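PDB 3K2G: resiniferatoxin-binding, phosphotriesterase-related protein from Rhodobacter sphaeroides 2.4.1, which binds two zinc ions in a TIM-barrel fold of the phosphotriesterase family and is probably a metal-dependent hydrolase of phosphoric esters. Local coordinates for residues H243-P246 with V247-A250; D183-A186 with E187-K190; L327-L330 with R331-L335. All coordinates share one frame; numbering follows the deposited sequence.

Contact 1. Residues H243-P246 with V247-A250; sequences HMDP and VYQA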
ATOM      1  N   HIS B 243     -11.443   7.142  -5.352  1.00 17.89           N
ATOM      2  CA  HIS B 243     -10.614   6.194  -6.090  1.00 18.07           C
ATOM      3  C   HIS B 243      -9.618   5.447  -5.202  1.00 18.24           C
ATOM      4  O   HIS B 243      -9.211   4.335  -5.526  1.00 17.54           O
ATOM      5  CB  HIS B 243      -9.828   6.926  -7.176  1.00 19.20           C
ATOM      6  CG  HIS B 243      -8.749   7.816  -6.639  1.00 19.65           C
ATOM      7  ND1 HIS B 243      -7.485   7.355  -6.337  1.00 19.71           N
ATOM      8  CD2 HIS B 243      -8.753   9.135  -6.328  1.00 21.10           C
ATOM      9  CE1 HIS B 243      -6.756   8.353  -5.866  1.00 21.85           C
ATOM     10  NE2 HIS B 243      -7.502   9.443  -5.851  1.00 19.71           N
HETATM   11  N   MSE B 244      -9.222   6.071  -4.096  1.00 19.04           N
HETATM   12  CA  MSE B 244      -8.252   5.477  -3.172  1.00 21.42           C
HETATM   13  C   MSE B 244      -8.880   4.604  -2.095  1.00 19.79           C
HETATM   14  O   MSE B 244      -8.212   4.208  -1.141  1.00 18.11           O
HETATM   15  CB  MSE B 244      -7.405   6.566  -2.493  1.00 24.81           C
HETATM   16  CG  MSE B 244      -7.876   8.001  -2.690  1.00 33.85           C
HETATM   17 SE   MSE B 244      -9.630   8.446  -1.929  1.00 42.36          SE
HETATM   18  CE  MSE B 244      -9.085   8.880  -0.076  1.00 37.33           C
ATOM     19  N   ASP B 245     -10.163   4.306  -2.253  1.00 18.25           N
ATOM     20  CA  ASP B 245     -10.881   3.483  -1.294  1.00 19.18           C
ATOM     21  C   ASP B 245     -11.528   2.335  -2.081  1.00 18.74           C
ATOM     22  O   ASP B 245     -12.746   2.288  -2.232  1.00 18.43           O
ATOM     23  CB  ASP B 245     -11.955   4.337  -0.597  1.00 18.43           C
ATOM     24  CG  ASP B 245     -12.498   3.687   0.661  1.00 20.26           C
ATOM     25  OD1 ASP B 245     -12.349   2.456   0.805  1.00 20.49           O
ATOM     26  OD2 ASP B 245     -13.086   4.406   1.500  1.00 18.20           O
ATOM     27  N   PRO B 246     -10.712   1.394  -2.593  1.00 19.09           N
ATOM     28  CA  PRO B 246     -11.221   0.256  -3.371  1.00 18.26           C
ATOM     29  C   PRO B 246     -12.274  -0.623  -2.694  1.00 17.11           C
ATOM     30  O   PRO B 246     -13.166  -1.153  -3.361  1.00 14.51           O
ATOM     31  CB  PRO B 246      -9.949  -0.513  -3.736  1.00 18.71           C
ATOM     32  CG  PRO B 246      -9.012  -0.180  -2.616  1.00 20.72           C
ATOM     33  CD  PRO B 246      -9.253   1.296  -2.421  1.00 19.89           C
ATOM     34  N   VAL B 247     -12.169  -0.794  -1.380  1.00 16.05           N
ATOM     35  CA  VAL B 247     -13.148  -1.605  -0.668  1.00 17.48           C
ATOM     36  C   VAL B 247     -14.512  -0.918  -0.770  1.00 16.88           C
ATOM     37  O   VAL B 247     -15.513  -1.537  -1.124  1.00 16.68           O
ATOM     38  CB  VAL B 247     -12.744  -1.787   0.816  1.00 18.57           C
ATOM     39  CG1 VAL B 247     -13.888  -2.430   1.605  1.00 17.06           C
ATOM     40  CG2 VAL B 247     -11.492  -2.656   0.897  1.00 19.25           C
ATOM     41  N   TYR B 248     -14.535   0.373  -0.464  1.00 16.66           N
ATOM     42  CA  TYR B 248     -15.752   1.170  -0.536  1.00 15.20           C
ATOM     43  C   TYR B 248     -16.367   1.065  -1.931  1.00 15.14           C
ATOM     44  O   TYR B 248     -17.526   0.685  -2.078  1.00 15.03           O
ATOM     45  CB  TYR B 248     -15.412   2.629  -0.223  1.00 17.01           C
ATOM     46  CG  TYR B 248     -16.530   3.633  -0.415  1.00 15.47           C
ATOM     47  CD1 TYR B 248     -17.622   3.674   0.452  1.00 16.83           C
ATOM     48  CD2 TYR B 248     -16.442   4.610  -1.411  1.00 17.87           C
ATOM     49  CE1 TYR B 248     -18.592   4.670   0.343  1.00 18.13           C
ATOM     50  CE2 TYR B 248     -17.409   5.612  -1.529  1.00 16.70           C
ATOM     51  CZ  TYR B 248     -18.478   5.637  -0.647  1.00 17.80           C
ATOM     52  OH  TYR B 248     -19.417   6.641  -0.740  1.00 14.38           O
ATOM     53  N   GLN B 249     -15.585   1.375  -2.960  1.00 13.87           N
ATOM     54  CA  GLN B 249     -16.108   1.325  -4.320  1.00 15.89           C
ATOM     55  C   GLN B 249     -16.569  -0.056  -4.765  1.00 16.85           C
ATOM     56  O   GLN B 249     -17.640  -0.188  -5.360  1.00 16.83           O
ATOM     57  CB  GLN B 249     -15.079   1.868  -5.315  1.00 16.28           C
ATOM     58  CG  GLN B 249     -14.659   3.305  -5.016  1.00 13.76           C
ATOM     59  CD  GLN B 249     -14.031   4.008  -6.208  1.00 14.16           C
ATOM     60  OE1 GLN B 249     -13.268   3.411  -6.963  1.00 11.28           O
ATOM     61  NE2 GLN B 249     -14.340   5.301  -6.368  1.00 12.98           N
ATOM     62  N   ALA B 250     -15.771  -1.082  -4.481  1.00 15.50           N
ATOM     63  CA  ALA B 250     -16.123  -2.440  -4.883  1.00 17.33           C
ATOM     64  C   ALA B 250     -17.374  -2.952  -4.175  1.00 15.87           C
ATOM     65  O   ALA B 250     -18.214  -3.612  -4.789  1.00 14.89           O
ATOM     66  CB  ALA B 250     -14.941  -3.394  -4.626  1.00 17.54           C
TER
HETATM   67  O   HOH W   1     -11.038   2.248  -6.080  1.00 24.10           O
HETATM   68  O   HOH W   2     -10.597   0.556   0.584  1.00 22.52           O
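Asp-245 caps the N-terminus of helix 246-255 by accepting from the backbone of Tyr-248: N of Tyr-248 reaches OD1 of Asp-245 at 3.3 Å, coming from well above the carboxylate plane. The carboxylate also packs on the Tyr-248 side chain, CG of Asp-245 lying 3.2 Å from CB of Tyr-248, and the two side chains cross at about a right angle. Asp-245 holds CG anti to its own N (chi1 -165°), which turns the carboxylate back over the first turn. A water bridges the same end, donating to Asp-245 OD1 at 2.6 Å and accepting from Val-247 N. Behind the cap the helical ladder starts, with Gln-249 N bonded to Asp-245 O at 3.1 Å and Ala-250 N to Pro-246 O at 2.8 Å. The Gln-249 side chain, extended beyond CG, reaches back to the His-243 backbone, where another water donates both to its OE1 (2.7 Å) and to His-243 O, while its NE2 is bonded to OG of Ser-242. Further out, Arg-215 forms a salt bridge with Asp-245 OD2 and a cation-pi contact with the Tyr-248 ring, whose OH is bonded to Ala-217. Pro-246 and Ala-250 pack on Val-247 of the second subunit. One carboxylate thus serves a helix N-H, a water and an arginine, and its negative charge at the positive end of the helix dipole is probably stabilised there.

Contact 2. Residues D183-A186 with E187-K190; sequences DFTA and EEEK
Thr-185 has chi1 of 71°, with OG1 between the backbone N and the carbonyl carbon, and this directs the hydroxyl oxygen at the opening turn of helix 186-202. There it accepts from Glu-188 N, 3.2 Å from OG1 of Thr-185. Glu-188 answers in the other direction: CG sits beside its backbone N (chi1 -54°) and the chain beyond is extended, bringing OE1 within 2.9 Å of Thr-185 N, which meets it from above the carboxylate plane. The reciprocal pair is a capping box. Glu-187 instead bends at its second torsion, and OE1 takes a weak bond from the Thr-185 hydroxyl. Glu-189 N, bonded to Thr-185 O at 2.9 Å, continues the helix. On the flank, the edge of the Phe-184 ring meets the helix through CE2, 3.8 Å from CA of Glu-189; Arg-219 makes a cation-pi contact with that ring. Glu-188 is shared with the neighbouring loops, its OE1 receiving Ser-181 OG and its OE2 the N of Ala-138. The buried carboxylate therefore has several N-H and O-H donors, which would favour its ionised form and tie the helix start to the loop carrying the zinc ligand Tyr-136.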
ATOM      1  N   ASP B 183     -23.993  16.616   4.551  1.00 31.13           N
ATOM      2  CA  ASP B 183     -24.815  16.749   5.751  1.00 31.94           C
ATOM      3  C   ASP B 183     -26.026  15.821   5.682  1.00 31.89           C
ATOM      4  O   ASP B 183     -26.590  15.449   6.709  1.00 29.82           O
ATOM      5  CB  ASP B 183     -25.291  18.196   5.919  1.00 32.53           C
ATOM      6  CG  ASP B 183     -24.154  19.155   6.216  1.00 35.29           C
ATOM      7  OD1 ASP B 183     -23.373  18.879   7.150  1.00 35.06           O
ATOM      8  OD2 ASP B 183     -24.040  20.186   5.523  1.00 36.48           O
ATOM      9  N   PHE B 184     -26.419  15.458   4.464  1.00 31.73           N
ATOM     10  CA  PHE B 184     -27.557  14.570   4.247  1.00 32.08           C
ATOM     11  C   PHE B 184     -28.735  15.039   5.096  1.00 31.88           C
ATOM     12  O   PHE B 184     -29.212  14.314   5.967  1.00 30.76           O
ATOM     13  CB  PHE B 184     -27.168  13.137   4.628  1.00 32.01           C
ATOM     14  CG  PHE B 184     -27.925  12.073   3.878  1.00 33.91           C
ATOM     15  CD1 PHE B 184     -27.374  10.807   3.716  1.00 32.25           C
ATOM     16  CD2 PHE B 184     -29.181  12.329   3.334  1.00 33.68           C
ATOM     17  CE1 PHE B 184     -28.059   9.810   3.026  1.00 34.12           C
ATOM     18  CE2 PHE B 184     -29.875  11.337   2.642  1.00 34.40           C
ATOM     19  CZ  PHE B 184     -29.310  10.074   2.487  1.00 33.62           C
ATOM     20  N   THR B 185     -29.195  16.259   4.832  1.00 31.27           N
ATOM     21  CA  THR B 185     -30.295  16.843   5.590  1.00 31.31           C
ATOM     22  C   THR B 185     -31.606  16.085   5.444  1.00 31.51           C
ATOM     23  O   THR B 185     -31.782  15.284   4.526  1.00 29.74           O
ATOM     24  CB  THR B 185     -30.543  18.301   5.180  1.00 30.06           C
ATOM     25  OG1 THR B 185     -31.105  18.337   3.865  1.00 29.94           O
ATOM     26  CG2 THR B 185     -29.241  19.086   5.189  1.00 30.83           C
ATOM     27  N   ALA B 186     -32.525  16.353   6.366  1.00 31.91           N
ATOM     28  CA  ALA B 186     -33.828  15.712   6.363  1.00 32.67           C
ATOM     29  C   ALA B 186     -34.546  15.983   5.046  1.00 32.67           C
ATOM     30  O   ALA B 186     -35.250  15.121   4.523  1.00 33.03           O
ATOM     31  CB  ALA B 186     -34.658  16.224   7.529  1.00 34.07           C
ATOM     32  N   GLU B 187     -34.362  17.187   4.514  1.00 32.37           N
ATOM     33  CA  GLU B 187     -34.989  17.575   3.258  1.00 32.04           C
ATOM     34  C   GLU B 187     -34.433  16.738   2.110  1.00 29.93           C
ATOM     35  O   GLU B 187     -35.177  16.274   1.247  1.00 27.07           O
ATOM     36  CB  GLU B 187     -34.739  19.060   2.973  1.00 36.14           C
ATOM     37  CG  GLU B 187     -35.233  20.017   4.061  1.00 42.15           C
ATOM     38  CD  GLU B 187     -34.453  19.906   5.373  1.00 45.89           C
ATOM     39  OE1 GLU B 187     -33.229  20.168   5.373  1.00 47.21           O
ATOM     40  OE2 GLU B 187     -35.068  19.559   6.406  1.00 47.99           O
ATOM     41  N   GLU B 188     -33.119  16.549   2.101  1.00 27.89           N
ATOM     42  CA  GLU B 188     -32.481  15.772   1.049  1.00 28.12           C
ATOM     43  C   GLU B 188     -32.908  14.310   1.153  1.00 27.86           C
ATOM     44  O   GLU B 188     -33.071  13.633   0.135  1.00 27.72           O
ATOM     45  CB  GLU B 188     -30.959  15.915   1.152  1.00 27.54           C
ATOM     46  CG  GLU B 188     -30.517  17.374   1.144  1.00 27.73           C
ATOM     47  CD  GLU B 188     -29.032  17.554   1.351  1.00 28.30           C
ATOM     48  OE1 GLU B 188     -28.429  16.754   2.092  1.00 26.71           O
ATOM     49  OE2 GLU B 188     -28.471  18.513   0.784  1.00 27.06           O
ATOM     50  N   GLU B 189     -33.101  13.837   2.381  1.00 27.98           N
ATOM     51  CA  GLU B 189     -33.531  12.462   2.618  1.00 28.13           C
ATOM     52  C   GLU B 189     -34.948  12.277   2.085  1.00 27.13           C
ATOM     53  O   GLU B 189     -35.260  11.258   1.464  1.00 24.02           O
ATOM     54  CB  GLU B 189     -33.510  12.133   4.112  1.00 30.44           C
ATOM     55  CG  GLU B 189     -33.805  10.668   4.410  1.00 34.22           C
ATOM     56  CD  GLU B 189     -33.776  10.342   5.894  1.00 36.62           C
ATOM     57  OE1 GLU B 189     -32.740  10.595   6.544  1.00 39.01           O
ATOM     58  OE2 GLU B 189     -34.788   9.821   6.409  1.00 36.36           O
ATOM     59  N   LYS B 190     -35.802  13.266   2.346  1.00 26.51           N
ATOM     60  CA  LYS B 190     -37.186  13.232   1.879  1.00 25.88           C
ATOM     61  C   LYS B 190     -37.172  13.236   0.359  1.00 24.50           C
ATOM     62  O   LYS B 190     -37.922  12.507  -0.289  1.00 23.56           O
ATOM     63  CB  LYS B 190     -37.951  14.459   2.375  1.00 27.68           C
ATOM     64  CG  LYS B 190     -39.425  14.477   1.970  1.00 29.14           C
ATOM     65  CD  LYS B 190     -40.076  15.812   2.304  1.00 29.51           C
ATOM     66  CE  LYS B 190     -39.459  16.939   1.490  1.00 31.05           C
ATOM     67  NZ  LYS B 190     -39.964  18.276   1.897  1.00 30.61           N
TER

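Contact 3. Residues L327-L330 with R331-L335; sequences LPRL and RRHGL
Arg-329 and Arg-332 meet with their guanidinium planes nearly perpendicular, 81° apart. NH2 of Arg-332 stands over one face of the Arg-329 guanidinium, offset toward its rim and 3.4 Å from NH1 of Arg-329. CA of Arg-329 lies over one face of the Arg-332 guanidinium, toward its rim, and CZ of Arg-329 lies in plane at its edge. The bend of Arg-332 at chi3 (-63°) folds its guanidinium back along the preceding turn, where NH2 also touches CG of Arg-329 at 3.3 Å. The His-333 ring meets Arg-329 O at its edge: ND1 donates to that oxygen at 3.0 Å, almost within the ring plane, while His-333 N bonds to the same oxygen from the opposite face of the carbonyl plane. Two donors from one residue thus grip Arg-329 O and fix the rotation of the imidazole. The helix then closes in a Schellman motif. Gly-334, at phi 126°, turns the backbone out of the helix and bonds through N to Arg-331 O at 2.9 Å, while Leu-335 N bonds to Leu-330 O at 3.0 Å. CD1 of Leu-335 lies 4.0 Å from CB of Leu-330, the side chains side by side, and both leucines pack against Leu-343 of helix 337-352. Arg-329 NH1 forms a salt bridge with Asp-281, and its NH2 is hydrogen-bonded to Gln-276 of the third subunit; Arg-332 packs on Phe-269 of that subunit. The repulsion expected between the two arginines is probably offset in part by Asp-281 where helix 321-332 adjoins the third subunit.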
ATOM      1  N   LEU B 327     -10.252   7.498 -23.124  1.00 18.83           N
ATOM      2  CA  LEU B 327     -10.281   6.113 -23.593  1.00 21.24           C
ATOM      3  C   LEU B 327      -8.849   5.662 -23.912  1.00 21.43           C
ATOM      4  O   LEU B 327      -8.416   4.598 -23.470  1.00 21.94           O
ATOM      5  CB  LEU B 327     -11.216   5.967 -24.805  1.00 21.34           C
ATOM      6  CG  LEU B 327     -12.684   6.356 -24.527  1.00 23.52           C
ATOM      7  CD1 LEU B 327     -13.558   5.990 -25.724  1.00 23.63           C
ATOM      8  CD2 LEU B 327     -13.202   5.654 -23.276  1.00 23.30           C
ATOM      9  N   PRO B 328      -8.088   6.475 -24.666  1.00 22.90           N
ATOM     10  CA  PRO B 328      -6.706   6.092 -24.983  1.00 23.41           C
ATOM     11  C   PRO B 328      -5.870   5.891 -23.703  1.00 24.46           C
ATOM     12  O   PRO B 328      -4.986   5.035 -23.659  1.00 25.26           O
ATOM     13  CB  PRO B 328      -6.212   7.266 -25.825  1.00 25.12           C
ATOM     14  CG  PRO B 328      -7.464   7.709 -26.537  1.00 23.12           C
ATOM     15  CD  PRO B 328      -8.494   7.666 -25.435  1.00 23.00           C
ATOM     16  N   ARG B 329      -6.154   6.678 -22.665  1.00 23.32           N
ATOM     17  CA  ARG B 329      -5.440   6.563 -21.390  1.00 22.30           C
ATOM     18  C   ARG B 329      -5.782   5.213 -20.744  1.00 22.45           C
ATOM     19  O   ARG B 329      -4.907   4.535 -20.211  1.00 19.61           O
ATOM     20  CB  ARG B 329      -5.842   7.706 -20.448  1.00 22.34           C
ATOM     21  CG  ARG B 329      -5.113   7.725 -19.103  1.00 22.23           C
ATOM     22  CD  ARG B 329      -5.661   8.825 -18.192  1.00 23.44           C
ATOM     23  NE  ARG B 329      -5.395  10.167 -18.714  1.00 20.83           N
ATOM     24  CZ  ARG B 329      -4.217  10.785 -18.643  1.00 23.57           C
ATOM     25  NH1 ARG B 329      -3.179  10.193 -18.065  1.00 19.89           N
ATOM     26  NH2 ARG B 329      -4.072  12.003 -19.156  1.00 21.71           N
ATOM     27  N   LEU B 330      -7.059   4.835 -20.798  1.00 21.21           N
ATOM     28  CA  LEU B 330      -7.504   3.564 -20.241  1.00 22.63           C
ATOM     29  C   LEU B 330      -6.827   2.425 -20.991  1.00 23.58           C
ATOM     30  O   LEU B 330      -6.570   1.367 -20.427  1.00 22.71           O
ATOM     31  CB  LEU B 330      -9.023   3.412 -20.367  1.00 21.33           C
ATOM     32  CG  LEU B 330      -9.903   4.211 -19.408  1.00 19.96           C
ATOM     33  CD1 LEU B 330     -11.371   3.928 -19.715  1.00 21.62           C
ATOM     34  CD2 LEU B 330      -9.571   3.832 -17.978  1.00 16.68           C
ATOM     35  N   ARG B 331      -6.545   2.647 -22.269  1.00 24.55           N
ATOM     36  CA  ARG B 331      -5.890   1.625 -23.062  1.00 27.52           C
ATOM     37  C   ARG B 331      -4.437   1.519 -22.590  1.00 27.46           C
ATOM     38  O   ARG B 331      -3.916   0.416 -22.417  1.00 26.01           O
ATOM     39  CB  ARG B 331      -5.956   1.985 -24.544  1.00 30.63           C
ATOM     40  CG  ARG B 331      -5.755   0.802 -25.469  1.00 36.73           C
ATOM     41  CD  ARG B 331      -5.870   1.225 -26.923  1.00 41.17           C
ATOM     42  NE  ARG B 331      -5.773   0.088 -27.833  1.00 47.19           N
ATOM     43  CZ  ARG B 331      -6.741  -0.800 -28.039  1.00 49.35           C
ATOM     44  NH1 ARG B 331      -7.902  -0.694 -27.402  1.00 49.68           N
ATOM     45  NH2 ARG B 331      -6.548  -1.801 -28.889  1.00 50.88           N
ATOM     46  N   ARG B 332      -3.794   2.663 -22.359  1.00 27.47           N
ATOM     47  CA  ARG B 332      -2.407   2.666 -21.888  1.00 28.04           C
ATOM     48  C   ARG B 332      -2.325   1.926 -20.554  1.00 28.22           C
ATOM     49  O   ARG B 332      -1.290   1.351 -20.217  1.00 28.22           O
ATOM     50  CB  ARG B 332      -1.884   4.103 -21.710  1.00 28.65           C
ATOM     51  CG  ARG B 332      -1.745   4.906 -23.008  1.00 28.33           C
ATOM     52  CD  ARG B 332      -0.855   6.141 -22.817  1.00 30.56           C
ATOM     53  NE  ARG B 332      -1.395   7.105 -21.857  1.00 29.43           N
ATOM     54  CZ  ARG B 332      -2.338   8.001 -22.140  1.00 30.00           C
ATOM     55  NH1 ARG B 332      -2.851   8.064 -23.361  1.00 28.48           N
ATOM     56  NH2 ARG B 332      -2.769   8.836 -21.201  1.00 30.11           N
ATOM     57  N   HIS B 333      -3.420   1.944 -19.800  1.00 27.02           N
ATOM     58  CA  HIS B 333      -3.468   1.271 -18.510  1.00 27.83           C
ATOM     59  C   HIS B 333      -3.766  -0.225 -18.600  1.00 29.10           C
ATOM     60  O   HIS B 333      -3.644  -0.937 -17.607  1.00 28.89           O
ATOM     61  CB  HIS B 333      -4.502   1.928 -17.589  1.00 28.16           C
ATOM     62  CG  HIS B 333      -3.983   3.122 -16.849  1.00 27.15           C
ATOM     63  ND1 HIS B 333      -3.764   4.339 -17.457  1.00 26.42           N
ATOM     64  CD2 HIS B 333      -3.629   3.281 -15.553  1.00 26.66           C
ATOM     65  CE1 HIS B 333      -3.303   5.197 -16.566  1.00 24.73           C
ATOM     66  NE2 HIS B 333      -3.210   4.579 -15.402  1.00 28.02           N
ATOM     67  N   GLY B 334      -4.173  -0.702 -19.770  1.00 28.66           N
ATOM     68  CA  GLY B 334      -4.439  -2.125 -19.902  1.00 32.04           C
ATOM     69  C   GLY B 334      -5.791  -2.568 -20.436  1.00 33.75           C
ATOM     70  O   GLY B 334      -5.987  -3.758 -20.682  1.00 33.48           O
ATOM     71  N   LEU B 335      -6.728  -1.643 -20.618  1.00 33.93           N
ATOM     72  CA  LEU B 335      -8.044  -2.020 -21.131  1.00 34.97           C
ATOM     73  C   LEU B 335      -8.059  -2.145 -22.650  1.00 35.59           C
ATOM     74  O   LEU B 335      -7.480  -1.317 -23.351  1.00 34.79           O
ATOM     75  CB  LEU B 335      -9.103  -1.002 -20.705  1.00 33.97           C
ATOM     76  CG  LEU B 335      -9.539  -0.985 -19.244  1.00 35.54           C
ATOM     77  CD1 LEU B 335     -10.650   0.048 -19.077  1.00 35.10           C
ATOM     78  CD2 LEU B 335     -10.029  -2.371 -18.824  1.00 35.51           C
TER

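Overall arrangement
Along the chain the contacts come in the order 2, 1, 3, within one phosphotriesterase-family TIM barrel. Contacts 2 and 1 open helices 186-202 and 246-255, which follow the parallel strands 175-178 and 234-236; contact 3 closes helix 321-332. Centre to centre, contact 1 lies 24 Å from contact 2 and 20 Å from contact 3; contacts 2 and 3, 38 Å apart, lie on opposite sides of the chain's centre. Contacts 1 and 3 both approach helix 280-292 and border other subunits, the second and third respectively, so these helix ends take part in subunit contacts, while contact 2, which no other chain touches, is tied through Glu-188 to the loop of the zinc ligand Tyr-136.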